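Local coordinates for acetolactate synthase, small subunit (Thermotoga maritima, PDB 2FGC), which serves as the small, probably regulatory, subunit of acetolactate synthase, pairing an N-terminal ACT domain with a second alpha-beta domain, at residues A[116-121]-A[160-165]. Numbering follows the deposited sequence.
Sequences ALIKVR and EAFINL
Phe162 and Ile163 of helix 156-165 meet Ile118 of strand 110-121 in the C-terminal domain, which has the ferredoxin-like beta-alpha-beta-beta-alpha-beta topology, two helices on one face of an antiparallel sheet with strand order 2-3-1-4, the same order as in the ACT domain of this chain. Strand 110-121 runs inside that sheet, between 147-154 and 171-183. On the helix, Glu160, which makes no contact with 116-121, forms a salt bridge with Arg176 of strand 171-183. Next, with CG trans to the backbone N (chi1 177°), the Phe162 ring is carried toward the strand, where its CD2-CE2 edge meets the isoleucine: CD1 of Ile118 lies near the ring plane, 3.7 Å from CE2 and 3.8 Å from CD2 of Phe162, and the two side chains run past each other in opposite directions. The ring packs edge-to-face with Phe136, and the Phe162 side chain also touches Ile152, Leu132 and Val133, which joins helix 126-135 to this core. No hydrogen bond links 116-121 to 160-165; the contact is apolar, and the three residues that make it are buried. Ile163 follows, and while Leu166 adds a further apolar neighbour to Ile118, the CG1 atom of Ile163 reaches the same methyl, Ile118 CD1, at 3.9 Å.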
loop_
_atom_site.group_PDB
_atom_site.type_symbol
_atom_site.label_atom_id
_atom_site.label_comp_id
_atom_site.label_asym_id
_atom_site.label_seq_id
_atom_site.Cartn_x
_atom_site.Cartn_y
_atom_site.Cartn_z
ATOM N N ALA A 116 6.123 -1.878 5.165
ATOM C CA ALA A 116 6.385 -3.299 4.925
ATOM C C ALA A 116 6.036 -4.093 6.161
ATOM O O ALA A 116 6.233 -3.612 7.281
ATOM C CB ALA A 116 7.843 -3.491 4.606
ATOM N N LEU A 117 5.480 -5.283 5.972
ATOM C CA LEU A 117 5.392 -6.290 7.053
ATOM C C LEU A 117 6.511 -7.303 6.844
ATOM O O LEU A 117 6.605 -7.887 5.747
ATOM C CB LEU A 117 4.056 -7.023 7.055
ATOM C CG LEU A 117 2.827 -6.179 7.408
ATOM C CD1 LEU A 117 1.629 -7.068 7.629
ATOM C CD2 LEU A 117 3.062 -5.347 8.636
ATOM N N ILE A 118 7.364 -7.522 7.858
ATOM C CA ILE A 118 8.469 -8.457 7.676
ATOM C C ILE A 118 8.474 -9.610 8.687
ATOM O O ILE A 118 8.624 -9.354 9.882
ATOM C CB ILE A 118 9.793 -7.710 7.724
ATOM C CG1 ILE A 118 9.743 -6.581 6.704
ATOM C CG2 ILE A 118 10.937 -8.666 7.388
ATOM C CD1 ILE A 118 10.403 -5.326 7.125
ATOM N N LYS A 119 8.315 -10.863 8.223
ATOM C CA LYS A 119 8.432 -12.048 9.113
ATOM C C LYS A 119 9.890 -12.526 9.175
ATOM O O LYS A 119 10.456 -12.886 8.143
ATOM C CB LYS A 119 7.566 -13.173 8.581
ATOM C CG LYS A 119 7.202 -14.281 9.538
ATOM C CD LYS A 119 6.411 -15.392 8.765
ATOM C CE LYS A 119 5.230 -15.973 9.532
ATOM N NZ LYS A 119 4.080 -16.254 8.612
ATOM N N VAL A 120 10.520 -12.471 10.357
ATOM C CA VAL A 120 11.912 -12.901 10.523
ATOM C C VAL A 120 11.996 -14.012 11.535
ATOM O O VAL A 120 11.382 -13.927 12.555
ATOM C CB VAL A 120 12.881 -11.781 10.979
ATOM C CG1 VAL A 120 13.001 -10.754 9.962
ATOM C CG2 VAL A 120 12.370 -11.096 12.184
ATOM N N ARG A 121 12.740 -15.067 11.232
ATOM C CA ARG A 121 13.027 -16.167 12.183
ATOM C C ARG A 121 14.261 -15.788 13.044
ATOM O O ARG A 121 15.210 -15.213 12.516
ATOM C CB ARG A 121 13.362 -17.420 11.378
ATOM C CG ARG A 121 13.441 -18.718 12.206
ATOM C CD ARG A 121 13.761 -19.919 11.314
ATOM N N GLU A 160 14.166 -0.172 2.665
ATOM C CA GLU A 160 15.067 -1.107 2.035
ATOM C C GLU A 160 16.348 -1.306 2.818
ATOM O O GLU A 160 16.825 -2.437 2.995
ATOM C CB GLU A 160 15.345 -0.687 0.596
ATOM C CG GLU A 160 14.386 -1.401 -0.339
ATOM C CD GLU A 160 14.173 -0.682 -1.659
ATOM O OE1 GLU A 160 14.996 0.206 -1.998
ATOM O OE2 GLU A 160 13.176 -1.010 -2.357
ATOM N N ALA A 161 16.900 -0.209 3.313
ATOM C CA ALA A 161 18.068 -0.283 4.192
ATOM C C ALA A 161 17.758 -1.229 5.365
ATOM O O ALA A 161 18.581 -2.057 5.760
ATOM C CB ALA A 161 18.459 1.096 4.674
ATOM N N PHE A 162 16.557 -1.130 5.903
ATOM C CA PHE A 162 16.169 -1.991 7.020
ATOM C C PHE A 162 16.144 -3.493 6.621
ATOM O O PHE A 162 16.794 -4.339 7.256
ATOM C CB PHE A 162 14.803 -1.563 7.598
ATOM C CG PHE A 162 14.344 -2.476 8.687
ATOM C CD1 PHE A 162 14.856 -2.342 9.977
ATOM C CD2 PHE A 162 13.502 -3.524 8.418
ATOM C CE1 PHE A 162 14.471 -3.203 11.028
ATOM C CE2 PHE A 162 13.117 -4.428 9.468
ATOM C CZ PHE A 162 13.617 -4.239 10.789
ATOM N N ILE A 163 15.392 -3.809 5.565
ATOM C CA ILE A 163 15.336 -5.133 4.967
ATOM C C ILE A 163 16.683 -5.726 4.642
ATOM O O ILE A 163 16.916 -6.906 4.889
ATOM C CB ILE A 163 14.442 -5.104 3.724
ATOM C CG1 ILE A 163 12.981 -5.070 4.175
ATOM C CG2 ILE A 163 14.733 -6.312 2.773
ATOM C CD1 ILE A 163 11.955 -4.558 3.033
ATOM N N ASN A 164 17.578 -4.928 4.095
ATOM C CA ASN A 164 18.912 -5.423 3.798
ATOM C C ASN A 164 19.782 -5.707 4.997
ATOM O O ASN A 164 20.727 -6.513 4.915
ATOM C CB ASN A 164 19.610 -4.498 2.819
ATOM C CG ASN A 164 18.933 -4.524 1.440
ATOM O OD1 ASN A 164 18.420 -5.567 0.978
ATOM N ND2 ASN A 164 18.913 -3.370 0.788
ATOM N N LEU A 165 19.468 -5.082 6.125
ATOM C CA LEU A 165 20.258 -5.299 7.325
ATOM C C LEU A 165 19.885 -6.581 8.074
ATOM O O LEU A 165 20.602 -7.024 9.015
ATOM C CB LEU A 165 20.142 -4.094 8.241
ATOM C CG LEU A 165 20.990 -2.912 7.799
ATOM C CD1 LEU A 165 20.639 -1.715 8.655
ATOM C CD2 LEU A 165 22.466 -3.210 7.925
#